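Local coordinates for citryl-CoA lyase (PDB 6HXP), which probably cleaves citryl-CoA into acetyl-CoA and oxaloacetate, as a coenzyme A-binding lyase of the citrate synthase family, at residues K143-P147 / R148-L152; A193-A196 / S197-F201; D105-R108 / F109-G113; I62-G65 / I66-S70; E160-G163 / E164-F168. One frame throughout, in Å; residues are numbered along the deposited sequence.

Interaction 1 (K143-P147 / R148-L152); sequences KDFDP and RTKRL. With COA (coenzyme A), chain B.
Asp146 and Thr149 bring their CA atoms to 5.3 Å of each other where the loop enters helix 147-158. The first turn is set by Lys150 N, which donates to Asp146 O at 3.0 Å, and by Arg151 N, which donates to Pro147 O. Asp146 is the N-cap: its CG stands anti to the backbone N (chi1 -178°), folding the carboxylate back over the helix start, where OD1 accepts from Arg148 N at 2.9 Å. The same OD1 takes the nearly straight bond from Arg148 NE (2.9 Å, 172°) on its syn side, while OD2 accepts from Arg148 NH2 at 2.8 Å. This side-on salt bridge holds the carboxylate and guanidinium planes only 22° apart. An asparagine here could keep the cap but is likely to leave Arg148 without its counter-charge and with one of the two grips lost. Farther out, Phe145 CE2 meets the aliphatic Lys150 CD obliquely at 3.7 Å, while Lys150 NZ turns to Asp154. Lys143, one of the residues that bind CoA, sends NZ to COA O2A in a weak bond of 3.4 Å, while the same NZ is also bonded to His139 O. Thr149 and Leu152 pack this turn against helix 188-198, Leu152 also reaches helix 48-60, and Leu25 of a second subunit covers Pro147 and Arg148.

Interaction 2 (A193-A196 / S197-F201); sequences AAIA and SEMGF
Ser197 closes a helical turn onto Ala193 twice over: its N donates to Ala193 O at 2.9 Å, and its OG donates to the same Ala193 O at 2.8 Å. The two donors arrive from opposite faces of the carbonyl plane. With chi1 -62°, OG lies beside the backbone N and so within range of that carbonyl; it also meets Gln111 NE2 of helix 101-116. Putting alanine in place of Ser197 would probably leave Ala193 O with the backbone N-H alone and Gln111 short of one polar partner. Glu198 N continues the ladder to Ala194 O at 2.8 Å, while its carboxylate turns away to His165. Next, Met199 N donates to Ile195 O at 3.1 Å and weakly to Ala196 O; Met199 has two conformers, so its packing alongside Ile195 is doubtful. Gly200 then takes a positive phi of 82°, with its N bonded to Ser197 O at 2.9 Å. Phe201 N reaches back to Ala196 O at 3.2 Å, and its ring presents an edge to that oxygen. The six-residue return bond, the inner bond at Gly200 and the positive phi together are the signature of a Schellman motif ending helix 188-198.

Interaction 3 (D105-R108 / F109-G113); sequences DAMR and FIQEG
Asp105 receives the first of four successive backbone bonds, from Phe109 N to Asp105 O at 3.0 Å, while its carboxylate leads away from this turn toward the coenzyme A pocket, of which it is part. Ala106 follows, with Ile110 N donating to Ala106 O at 2.9 Å. Three carbons of the Ile110 side chain lie within 3.5 Å of that same oxygen, CG1 closest at 3.3 Å, so the carbonyl is shielded by an aliphatic branch as well as bonded. The small Ala106 methyl points the other way, onto Ala193 of helix 188-198. Met107 O accepts from Gln111 N, and the two side chains run side by side. The bend at chi3 (74°) in Met107 carries its CE to 3.6 Å from Gln111 NE2, a van der Waals contact that flanks the amide while NE2 itself donates to Phe201 O. Arg108 closes the series: its O accepts from Glu112 N at 2.8 Å, and its chain, extended from CG to NE, lies alongside Glu112. NE donates to Glu112 OE2 at 3.2 Å, within the guanidinium plane but 42° above that of the carboxylate. The two planes stand 70° apart, which rules out a flat, two-pronged grip, and Arg108 CG packs against OE2 from the same side of the carboxylate as NE, at 3.5 Å. The chemistry therefore divides the helix: a single-bond, i to i+4 ion pair on its exposed flank, probably contributing modestly in solvent, and apolar plus amide groups on the flank turned inward.

Interaction 4 (I62-G65 / I66-S70); sequences IDHG and IAPPS
Gly65 and His64 both offer carbonyl oxygens to the ring of Pro68: its CD lies 3.3 Å from Gly65 O and 3.7 Å from His64 O. The contact is one of van der Waals packing between a turn of backbone and a pyrrolidine ring. Pro68 CG adds a looser touch to His64 CB at 4.2 Å, and the same CG sits at the edge of the imidazole, near its plane. His64 owes this placement to its first torsion (chi1 -154°), which keeps CG on the far side from the backbone N. A water spans the turn, accepting from Ala67 N at 3.1 Å and lying 2.9 Å from His64 O, to which it probably donates, although other acceptors compete for its protons. What shapes the turn is an Asx turn at its start: Gly65 N donates to Asp63 OD2 at 2.9 Å, reaching that oxygen from well above the carboxylate plane (66° out of it). Gly65 has a positive phi of 84°, a conformation that a residue with a CB would adopt less easily. The chain then passes to Pro68, the N-cap residue of helix 69-79, with Pro69 opening the first turn. In the second shell, Asp63 OD2 also bonds to His221 NE2 of helix 206-228 and to Thr10 OG1 of a second subunit, while His64 packs on Arg214 and meets the ring of His12 of that subunit. Ser70 OG is bonded to His99 NE2, and the backbone of Ala67 is hydrogen-bonded to a third subunit, whose Val242 packs on Ile66.

Interaction 5 (E160-G163 / E164-F168); sequences EFYG and EHCKF
Tyr162 lays its ring across Cys166 because CG is anti to the backbone N (chi1 -171°) and the ring is turned nearly perpendicular to its CA-CB-CG plane (chi2 -82°). The backbone itself brings Cys166 CB over the ring; SG, beside its own backbone N, is left at an oblique position. The result is a CH-pi contact: Cys166 CB is 3.6 Å from the centroid of the Tyr162 ring, only 18° off the normal, and comes to 3.4 Å from CD2 at the rim of the face. Cys166 SG is farther, 4.8 Å from that centroid and oblique, a secondary sulfur-aromatic contact. On its other flank SG just touches Phe161 CE1, at 4.5 Å. Beyond Cys166 the tyrosine runs along the next residue: OH comes to 3.5 Å from Lys167 CA, and Lys167 CB lies 4.0 Å from CE1 of the ring. The hydroxyl is bonded to Glu170 OE1, one turn further on, which fixes the outer end of the ring, while Lys167 NZ leads away to Asp171. The backbone confirms the helix start: Lys167 N donates to Gly163 O at 2.9 Å, nearly straight, with Gly163 as the N-cap. Just before, Glu160 has positive phi and ends helix 147-158 in a Schellman motif, so the two helices are separated by a very short link. Tyr162 leans back on Met153, Ala156 and, by cation-pi, Arg157 of helix 147-158. Glu198 OE1 accepts from Cys166 N, and Phe161 packs on Ile195, joining the helix start to helix 188-198.

In the fold
Interactions 2, 3 and 5 form one cluster, with interactions 2 and 5 centred about 9 Å apart and 2 and 3 about 10 Å. Gln111 NE2 of interaction 3 lies 2.8 Å from Phe201 O and 3.0 Å from Ser197 OG of interaction 2; Glu198 OE2 lies 2.9 Å from His165 ND1 of interaction 5; Gly113 CA rests on Phe168 CZ. Interaction 1 joins through Leu152 CB against Ile195 CD1, and touches interaction 4 where Arg148 NH1 nears His64 NE2. Interaction 4 lies across the chain's centre from that cluster. Coenzyme A is bordered by Lys143 of interaction 1 and Asp105 of interaction 3, whereas the His64 side chain is about 12 Å from it.

Interaction 1 (K143-P147 / R148-L152)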
# COMPACT_ATOMS: atom_id res chain seq x y z
N LYS A 143 -21.70 -25.65 -11.82
CA LYS A 143 -21.97 -26.87 -11.07
C LYS A 143 -21.63 -28.13 -11.86
O LYS A 143 -21.81 -29.21 -11.31
CB LYS A 143 -23.44 -26.94 -10.67
CG LYS A 143 -23.99 -25.68 -10.00
CD LYS A 143 -23.24 -25.31 -8.74
CE LYS A 143 -23.88 -24.13 -8.05
NZ LYS A 143 -23.07 -23.65 -6.92
N ASP A 144 -21.28 -28.01 -13.15
CA ASP A 144 -20.90 -29.14 -14.02
C ASP A 144 -19.39 -29.12 -14.17
O ASP A 144 -18.69 -30.09 -13.88
CB ASP A 144 -21.60 -29.02 -15.39
CG ASP A 144 -21.34 -30.14 -16.40
OD1 ASP A 144 -20.67 -31.13 -16.03
OD2 ASP A 144 -21.79 -30.00 -17.57
N PHE A 145 -18.88 -28.00 -14.67
CA PHE A 145 -17.44 -27.80 -14.81
C PHE A 145 -17.17 -26.33 -14.92
O PHE A 145 -18.05 -25.56 -15.33
CB PHE A 145 -16.85 -28.52 -16.05
CG PHE A 145 -17.34 -28.02 -17.40
CD1 PHE A 145 -18.52 -28.49 -17.95
CD2 PHE A 145 -16.63 -27.05 -18.10
CE1 PHE A 145 -18.97 -28.02 -19.18
CE2 PHE A 145 -17.06 -26.61 -19.33
CZ PHE A 145 -18.23 -27.09 -19.87
N ASP A 146 -15.97 -25.92 -14.51
CA ASP A 146 -15.51 -24.54 -14.63
C ASP A 146 -14.86 -24.45 -16.02
O ASP A 146 -13.87 -25.12 -16.25
CB ASP A 146 -14.55 -24.21 -13.51
CG ASP A 146 -14.07 -22.78 -13.51
OD1 ASP A 146 -14.02 -22.17 -14.61
OD2 ASP A 146 -13.78 -22.26 -12.42
N PRO A 147 -15.42 -23.68 -16.96
CA PRO A 147 -14.84 -23.65 -18.32
C PRO A 147 -13.39 -23.18 -18.35
O PRO A 147 -12.63 -23.55 -19.23
CB PRO A 147 -15.75 -22.73 -19.11
CG PRO A 147 -16.68 -22.16 -18.20
CD PRO A 147 -16.61 -22.81 -16.87
N ARG A 148 -12.99 -22.40 -17.36
CA ARG A 148 -11.62 -21.90 -17.30
C ARG A 148 -10.66 -23.03 -16.92
O ARG A 148 -9.55 -23.13 -17.46
CB ARG A 148 -11.53 -20.75 -16.31
CG ARG A 148 -12.48 -19.60 -16.65
CD ARG A 148 -12.73 -18.67 -15.48
NE ARG A 148 -13.34 -19.36 -14.35
CZ ARG A 148 -13.51 -18.80 -13.16
NH1 ARG A 148 -13.17 -17.52 -12.97
NH2 ARG A 148 -14.00 -19.50 -12.15
N THR A 149 -11.11 -23.92 -16.03
CA THR A 149 -10.35 -25.10 -15.69
C THR A 149 -10.29 -26.03 -16.91
O THR A 149 -9.21 -26.54 -17.22
CB THR A 149 -11.04 -25.84 -14.56
OG1 THR A 149 -10.94 -25.01 -13.41
CG2 THR A 149 -10.41 -27.21 -14.27
N LYS A 150 -11.43 -26.26 -17.57
CA LYS A 150 -11.48 -27.15 -18.74
C LYS A 150 -10.51 -26.65 -19.81
O LYS A 150 -9.79 -27.45 -20.39
CB LYS A 150 -12.90 -27.26 -19.30
CG LYS A 150 -12.97 -28.25 -20.47
CD LYS A 150 -14.37 -28.55 -20.89
CE LYS A 150 -14.41 -29.72 -21.86
NZ LYS A 150 -13.65 -29.45 -23.11
N ARG A 151 -10.47 -25.35 -20.06
CA ARG A 151 -9.58 -24.83 -21.09
C ARG A 151 -8.11 -25.12 -20.75
O ARG A 151 -7.34 -25.58 -21.60
CB ARG A 151 -9.81 -23.33 -21.26
CG ARG A 151 -8.92 -22.64 -22.30
CD ARG A 151 -9.15 -23.23 -23.67
NE ARG A 151 -8.34 -22.50 -24.64
CZ ARG A 151 -7.94 -23.02 -25.79
NH1 ARG A 151 -8.31 -24.25 -26.14
NH2 ARG A 151 -7.15 -22.32 -26.60
N LEU A 152 -7.74 -24.83 -19.50
CA LEU A 152 -6.36 -25.05 -19.05
C LEU A 152 -5.98 -26.55 -19.10
O LEU A 152 -4.87 -26.89 -19.52
CB LEU A 152 -6.15 -24.50 -17.67
CG LEU A 152 -6.01 -23.00 -17.60
CD1 LEU A 152 -6.13 -22.53 -16.15
CD2 LEU A 152 -4.66 -22.53 -18.19
N1A COA B . -15.13 -28.34 -0.06
C2A COA B . -16.05 -29.01 0.64
N3A COA B . -17.36 -28.77 0.76
C4A COA B . -17.71 -27.69 0.05
C5A COA B . -16.88 -26.90 -0.72
C6A COA B . -15.52 -27.26 -0.77
N6A COA B . -14.61 -26.61 -1.50
N7A COA B . -17.60 -25.88 -1.33
C8A COA B . -18.83 -26.09 -0.93
N9A COA B . -18.97 -27.17 -0.11
C1B COA B . -20.22 -27.73 0.43
C2B COA B . -21.37 -26.73 0.62
O2B COA B . -21.45 -26.32 1.98
C3B COA B . -22.56 -27.59 0.21
O3B COA B . -22.89 -28.52 1.28
P3B COA B . -24.35 -29.16 1.58
O7A COA B . -25.40 -28.62 0.66
O8A COA B . -24.18 -30.68 1.46
O9A COA B . -24.64 -28.83 3.06
C4B COA B . -21.99 -28.43 -0.93
O4B COA B . -20.66 -28.74 -0.47
C5B COA B . -21.90 -27.76 -2.28
O5B COA B . -23.11 -27.03 -2.56
P1A COA B . -23.11 -25.77 -3.59
O1A COA B . -24.42 -25.09 -3.58
O2A COA B . -22.71 -26.34 -4.95
O3A COA B . -21.95 -24.78 -3.14
P2A COA B . -21.96 -23.31 -2.53
O4A COA B . -22.82 -22.42 -3.35
O5A COA B . -22.41 -23.44 -1.08
O6A COA B . -20.41 -22.79 -2.46
CBP COA B . -18.59 -21.24 -2.91
CCP COA B . -19.92 -21.80 -3.39
CDP COA B . -17.85 -20.66 -4.13
CEP COA B . -18.88 -20.10 -1.92
CAP COA B . -17.70 -22.30 -2.21
OAP COA B . -17.74 -23.57 -2.83
C9P COA B . -16.25 -21.85 -2.02
O9P COA B . -15.94 -21.11 -1.09
N8P COA B . -15.36 -22.34 -2.88
C7P COA B . -13.92 -22.14 -2.74
C6P COA B . -13.34 -23.00 -1.63
C5P COA B . -11.95 -22.57 -1.23
O5P COA B . -11.03 -22.55 -2.05
N4P COA B . -11.79 -22.26 0.06
C3P COA B . -10.52 -22.34 0.76
C2P COA B . -9.53 -21.25 0.39
S1P COA B . -10.35 -19.66 0.68

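Interaction 2 (A193-A196 / S197-F201)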
# COMPACT_ATOMS: atom_id res chain seq x y z
N ALA A 193 -3.42 -23.88 -9.47
CA ALA A 193 -2.63 -24.53 -8.44
C ALA A 193 -2.09 -25.89 -8.92
O ALA A 193 -0.93 -26.21 -8.67
CB ALA A 193 -3.48 -24.73 -7.19
N ALA A 194 -2.92 -26.70 -9.63
CA ALA A 194 -2.47 -27.98 -10.12
C ALA A 194 -1.35 -27.82 -11.14
O ALA A 194 -0.35 -28.54 -11.10
CB ALA A 194 -3.63 -28.71 -10.78
N ILE A 195 -1.50 -26.86 -12.04
CA ILE A 195 -0.52 -26.65 -13.11
C ILE A 195 0.80 -26.13 -12.51
O ILE A 195 1.86 -26.61 -12.87
CB ILE A 195 -1.11 -25.70 -14.15
CG1 ILE A 195 -2.22 -26.45 -14.92
CG2 ILE A 195 -0.05 -25.17 -15.13
CD1 ILE A 195 -3.19 -25.59 -15.51
N ALA A 196 0.72 -25.16 -11.59
CA ALA A 196 1.94 -24.64 -10.97
C ALA A 196 2.61 -25.75 -10.16
O ALA A 196 3.84 -25.81 -10.10
CB ALA A 196 1.61 -23.45 -10.08
N SER A 197 1.83 -26.63 -9.55
CA SER A 197 2.40 -27.77 -8.81
C SER A 197 3.06 -28.75 -9.74
O SER A 197 4.13 -29.26 -9.43
CB SER A 197 1.32 -28.45 -7.97
OG SER A 197 0.78 -27.59 -6.98
N GLU A 198 2.45 -28.99 -10.91
CA GLU A 198 3.02 -29.87 -11.94
C GLU A 198 4.40 -29.35 -12.37
O GLU A 198 5.27 -30.17 -12.73
CB GLU A 198 2.09 -29.98 -13.15
CG GLU A 198 2.25 -31.29 -13.90
CD GLU A 198 1.49 -32.39 -13.21
OE1 GLU A 198 0.27 -32.50 -13.46
OE2 GLU A 198 2.05 -33.01 -12.27
N MET A 199 4.58 -28.00 -12.40
CA MET A 199 5.85 -27.32 -12.72
C MET A 199 6.87 -27.39 -11.57
O MET A 199 7.98 -26.92 -11.74
CB MET A 199 5.62 -25.82 -13.03
CG MET A 199 4.88 -25.56 -14.31
SD MET A 199 4.40 -23.84 -14.40
CE MET A 199 3.55 -23.78 -15.97
N GLY A 200 6.49 -27.91 -10.39
CA GLY A 200 7.38 -28.00 -9.26
C GLY A 200 7.53 -26.74 -8.42
O GLY A 200 8.49 -26.64 -7.65
N PHE A 201 6.60 -25.78 -8.53
CA PHE A 201 6.67 -24.60 -7.72
C PHE A 201 6.17 -24.85 -6.31
O PHE A 201 5.25 -25.64 -6.10
CB PHE A 201 5.85 -23.46 -8.33
CG PHE A 201 6.55 -22.83 -9.52
CD1 PHE A 201 7.67 -22.03 -9.34
CD2 PHE A 201 6.03 -22.97 -10.80
CE1 PHE A 201 8.27 -21.39 -10.42
CE2 PHE A 201 6.63 -22.30 -11.88
CZ PHE A 201 7.74 -21.54 -11.68

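Interaction 3 (D105-R108 / F109-G113)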
# COMPACT_ATOMS: atom_id res chain seq x y z
N ASP A 105 -3.42 -22.30 -0.82
CA ASP A 105 -4.04 -23.41 -0.14
C ASP A 105 -4.21 -24.62 -1.05
O ASP A 105 -3.99 -25.74 -0.62
CB ASP A 105 -5.38 -23.00 0.46
CG ASP A 105 -5.29 -21.82 1.43
OD1 ASP A 105 -4.21 -21.63 2.03
OD2 ASP A 105 -6.30 -21.11 1.56
N ALA A 106 -4.69 -24.39 -2.26
CA ALA A 106 -4.92 -25.48 -3.22
C ALA A 106 -3.59 -26.10 -3.65
O ALA A 106 -3.52 -27.32 -3.76
CB ALA A 106 -5.67 -24.97 -4.42
N MET A 107 -2.53 -25.30 -3.82
CA MET A 107 -1.23 -25.90 -4.16
C MET A 107 -0.75 -26.78 -3.03
O MET A 107 -0.22 -27.86 -3.29
CB MET A 107 -0.18 -24.82 -4.44
CG MET A 107 -0.34 -24.14 -5.80
SD MET A 107 0.95 -22.93 -6.14
CE MET A 107 2.37 -24.02 -6.50
N ARG A 108 -0.91 -26.35 -1.77
CA ARG A 108 -0.46 -27.19 -0.65
C ARG A 108 -1.26 -28.48 -0.59
O ARG A 108 -0.70 -29.57 -0.42
CB ARG A 108 -0.64 -26.39 0.65
CG ARG A 108 0.01 -27.04 1.84
CD ARG A 108 -0.15 -26.18 3.07
NE ARG A 108 0.71 -26.72 4.13
CZ ARG A 108 0.86 -26.15 5.33
NH1 ARG A 108 0.15 -25.08 5.65
NH2 ARG A 108 1.69 -26.68 6.22
N PHE A 109 -2.59 -28.38 -0.76
CA PHE A 109 -3.47 -29.54 -0.73
C PHE A 109 -3.12 -30.55 -1.85
O PHE A 109 -3.00 -31.75 -1.59
CB PHE A 109 -4.93 -29.08 -0.90
CG PHE A 109 -5.90 -30.20 -1.16
CD1 PHE A 109 -6.19 -31.12 -0.17
CD2 PHE A 109 -6.48 -30.36 -2.40
CE1 PHE A 109 -7.06 -32.18 -0.42
CE2 PHE A 109 -7.35 -31.42 -2.65
CZ PHE A 109 -7.63 -32.33 -1.66
N ILE A 110 -2.97 -30.06 -3.08
CA ILE A 110 -2.64 -30.90 -4.22
C ILE A 110 -1.26 -31.54 -4.05
O ILE A 110 -1.11 -32.75 -4.26
CB ILE A 110 -2.76 -30.12 -5.55
CG1 ILE A 110 -4.22 -29.76 -5.81
CG2 ILE A 110 -2.18 -30.94 -6.71
CD1 ILE A 110 -4.40 -28.72 -6.84
N GLN A 111 -0.27 -30.76 -3.61
CA GLN A 111 1.07 -31.31 -3.44
C GLN A 111 1.13 -32.30 -2.31
O GLN A 111 1.72 -33.37 -2.47
CB GLN A 111 2.10 -30.20 -3.27
CG GLN A 111 2.27 -29.40 -4.54
CD GLN A 111 3.25 -28.29 -4.33
OE1 GLN A 111 4.21 -28.45 -3.58
NE2 GLN A 111 3.10 -27.19 -5.06
N GLU A 112 0.51 -31.98 -1.18
CA GLU A 112 0.51 -32.91 -0.05
C GLU A 112 -0.31 -34.16 -0.36
O GLU A 112 0.07 -35.25 0.05
CB GLU A 112 0.08 -32.21 1.25
CG GLU A 112 1.15 -31.24 1.72
CD GLU A 112 0.85 -30.46 2.99
OE1 GLU A 112 -0.25 -30.62 3.55
OE2 GLU A 112 1.73 -29.67 3.41
N GLY A 113 -1.39 -33.99 -1.12
CA GLY A 113 -2.24 -35.10 -1.55
C GLY A 113 -1.48 -36.08 -2.41
O GLY A 113 -1.49 -37.28 -2.12

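Interaction 4 (I62-G65 / I66-S70)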
# COMPACT_ATOMS: atom_id res chain seq x y z
N ILE A 62 -5.85 -12.52 -16.41
CA ILE A 62 -5.40 -11.15 -16.69
C ILE A 62 -6.33 -10.06 -16.19
O ILE A 62 -5.85 -9.00 -15.77
CB ILE A 62 -5.05 -11.00 -18.18
CG1 ILE A 62 -4.21 -9.74 -18.36
CG2 ILE A 62 -6.28 -11.00 -19.08
CD1 ILE A 62 -3.52 -9.68 -19.69
N ASP A 63 -7.64 -10.33 -16.17
CA ASP A 63 -8.57 -9.35 -15.60
C ASP A 63 -9.89 -10.03 -15.29
O ASP A 63 -10.22 -11.05 -15.87
CB ASP A 63 -8.83 -8.13 -16.53
CG ASP A 63 -9.42 -6.94 -15.78
OD1 ASP A 63 -8.80 -6.51 -14.78
OD2 ASP A 63 -10.56 -6.51 -16.13
N HIS A 64 -10.66 -9.43 -14.38
CA HIS A 64 -11.99 -9.97 -14.06
C HIS A 64 -13.00 -8.85 -13.94
O HIS A 64 -13.99 -8.99 -13.23
CB HIS A 64 -11.94 -10.83 -12.79
CG HIS A 64 -13.04 -11.86 -12.77
ND1 HIS A 64 -14.22 -11.67 -12.05
CD2 HIS A 64 -13.16 -12.99 -13.48
CE1 HIS A 64 -14.97 -12.73 -12.28
NE2 HIS A 64 -14.36 -13.57 -13.13
N GLY A 65 -12.71 -7.72 -14.56
CA GLY A 65 -13.62 -6.60 -14.60
C GLY A 65 -13.54 -5.71 -13.38
O GLY A 65 -12.60 -5.75 -12.58
N ILE A 66 -14.49 -4.77 -13.30
CA ILE A 66 -14.49 -3.77 -12.27
C ILE A 66 -15.10 -4.24 -10.97
O ILE A 66 -14.87 -3.58 -9.95
CB ILE A 66 -15.14 -2.48 -12.85
CG1 ILE A 66 -14.79 -1.25 -12.09
CG2 ILE A 66 -16.65 -2.64 -12.99
CD1 ILE A 66 -15.17 0.03 -12.90
N ALA A 67 -15.78 -5.38 -10.92
CA ALA A 67 -16.46 -5.80 -9.73
C ALA A 67 -15.64 -6.29 -8.55
O ALA A 67 -16.12 -6.11 -7.45
CB ALA A 67 -17.49 -6.85 -10.06
N PRO A 68 -14.47 -6.93 -8.70
CA PRO A 68 -13.77 -7.47 -7.54
C PRO A 68 -13.25 -6.37 -6.62
O PRO A 68 -12.97 -5.28 -7.07
CB PRO A 68 -12.61 -8.24 -8.12
CG PRO A 68 -12.78 -8.28 -9.58
CD PRO A 68 -13.83 -7.29 -9.98
N PRO A 69 -13.04 -6.69 -5.34
CA PRO A 69 -12.55 -5.66 -4.41
C PRO A 69 -11.19 -5.08 -4.80
O PRO A 69 -10.91 -3.93 -4.45
CB PRO A 69 -12.51 -6.36 -3.05
CG PRO A 69 -12.61 -7.81 -3.32
CD PRO A 69 -13.35 -7.95 -4.65
N SER A 70 -10.34 -5.82 -5.50
CA SER A 70 -9.08 -5.30 -6.01
C SER A 70 -9.32 -4.16 -6.98
O SER A 70 -8.62 -3.15 -6.94
CB SER A 70 -8.27 -6.41 -6.67
OG SER A 70 -9.10 -7.18 -7.55
O HOH W 1 -16.49 -7.48 -13.03

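Interaction 5 (E160-G163 / E164-F168)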
# COMPACT_ATOMS: atom_id res chain seq x y z
N GLU A 160 0.74 -32.75 -23.55
CA GLU A 160 1.31 -33.87 -22.82
C GLU A 160 2.03 -33.37 -21.56
O GLU A 160 2.99 -33.98 -21.11
CB GLU A 160 2.21 -34.75 -23.69
CG GLU A 160 1.46 -35.27 -24.90
CD GLU A 160 2.32 -36.16 -25.76
OE1 GLU A 160 3.39 -35.68 -26.21
OE2 GLU A 160 1.97 -37.34 -25.93
N PHE A 161 1.55 -32.26 -21.03
CA PHE A 161 2.01 -31.66 -19.79
C PHE A 161 1.24 -32.23 -18.60
O PHE A 161 1.79 -32.37 -17.51
CB PHE A 161 1.83 -30.13 -19.86
CG PHE A 161 2.04 -29.42 -18.56
CD1 PHE A 161 1.00 -29.26 -17.66
CD2 PHE A 161 3.25 -28.86 -18.26
CE1 PHE A 161 1.19 -28.59 -16.46
CE2 PHE A 161 3.43 -28.14 -17.09
CZ PHE A 161 2.41 -28.03 -16.19
N TYR A 162 -0.05 -32.50 -18.80
CA TYR A 162 -0.93 -33.06 -17.79
C TYR A 162 -0.26 -34.24 -17.10
O TYR A 162 0.10 -35.21 -17.76
CB TYR A 162 -2.25 -33.47 -18.46
CG TYR A 162 -3.36 -33.88 -17.51
CD1 TYR A 162 -3.41 -35.16 -16.99
CD2 TYR A 162 -4.40 -33.01 -17.24
CE1 TYR A 162 -4.49 -35.58 -16.21
CE2 TYR A 162 -5.50 -33.43 -16.49
CZ TYR A 162 -5.51 -34.68 -15.93
OH TYR A 162 -6.60 -35.08 -15.18
N GLY A 163 -0.11 -34.14 -15.78
CA GLY A 163 0.57 -35.17 -15.01
C GLY A 163 -0.13 -35.50 -13.71
O GLY A 163 -1.34 -35.32 -13.58
N GLU A 164 0.65 -35.99 -12.77
CA GLU A 164 0.13 -36.50 -11.49
C GLU A 164 -0.64 -35.47 -10.68
O GLU A 164 -1.65 -35.82 -10.07
CB GLU A 164 1.27 -37.12 -10.64
CG GLU A 164 2.38 -36.17 -10.24
CD GLU A 164 3.56 -36.82 -9.53
OE1 GLU A 164 3.43 -38.00 -9.13
OE2 GLU A 164 4.60 -36.15 -9.36
N HIS A 165 -0.18 -34.21 -10.69
CA HIS A 165 -0.87 -33.15 -9.96
C HIS A 165 -2.20 -32.76 -10.60
O HIS A 165 -3.19 -32.58 -9.90
CB HIS A 165 0.04 -31.93 -9.73
CG HIS A 165 1.22 -32.24 -8.85
ND1 HIS A 165 2.45 -32.63 -9.38
CD2 HIS A 165 1.32 -32.23 -7.50
CE1 HIS A 165 3.24 -32.86 -8.34
NE2 HIS A 165 2.61 -32.63 -7.19
N CYS A 166 -2.21 -32.63 -11.92
CA CYS A 166 -3.46 -32.34 -12.65
C CYS A 166 -4.46 -33.48 -12.43
O CYS A 166 -5.65 -33.23 -12.17
CB CYS A 166 -3.19 -32.15 -14.13
SG CYS A 166 -2.27 -30.66 -14.52
N LYS A 167 -3.98 -34.74 -12.53
CA LYS A 167 -4.83 -35.92 -12.34
C LYS A 167 -5.43 -35.96 -10.95
O LYS A 167 -6.64 -36.19 -10.81
CB LYS A 167 -4.03 -37.21 -12.58
CG LYS A 167 -4.85 -38.49 -12.42
CD LYS A 167 -4.04 -39.70 -12.79
CE LYS A 167 -4.59 -41.03 -12.26
NZ LYS A 167 -6.06 -41.09 -12.31
N PHE A 168 -4.60 -35.74 -9.93
CA PHE A 168 -5.05 -35.69 -8.54
C PHE A 168 -6.13 -34.63 -8.37
O PHE A 168 -7.19 -34.92 -7.82
CB PHE A 168 -3.88 -35.40 -7.58
CG PHE A 168 -4.32 -35.36 -6.12
CD1 PHE A 168 -4.45 -36.53 -5.39
CD2 PHE A 168 -4.61 -34.15 -5.49
CE1 PHE A 168 -4.89 -36.50 -4.07
CE2 PHE A 168 -5.05 -34.12 -4.18
CZ PHE A 168 -5.17 -35.29 -3.47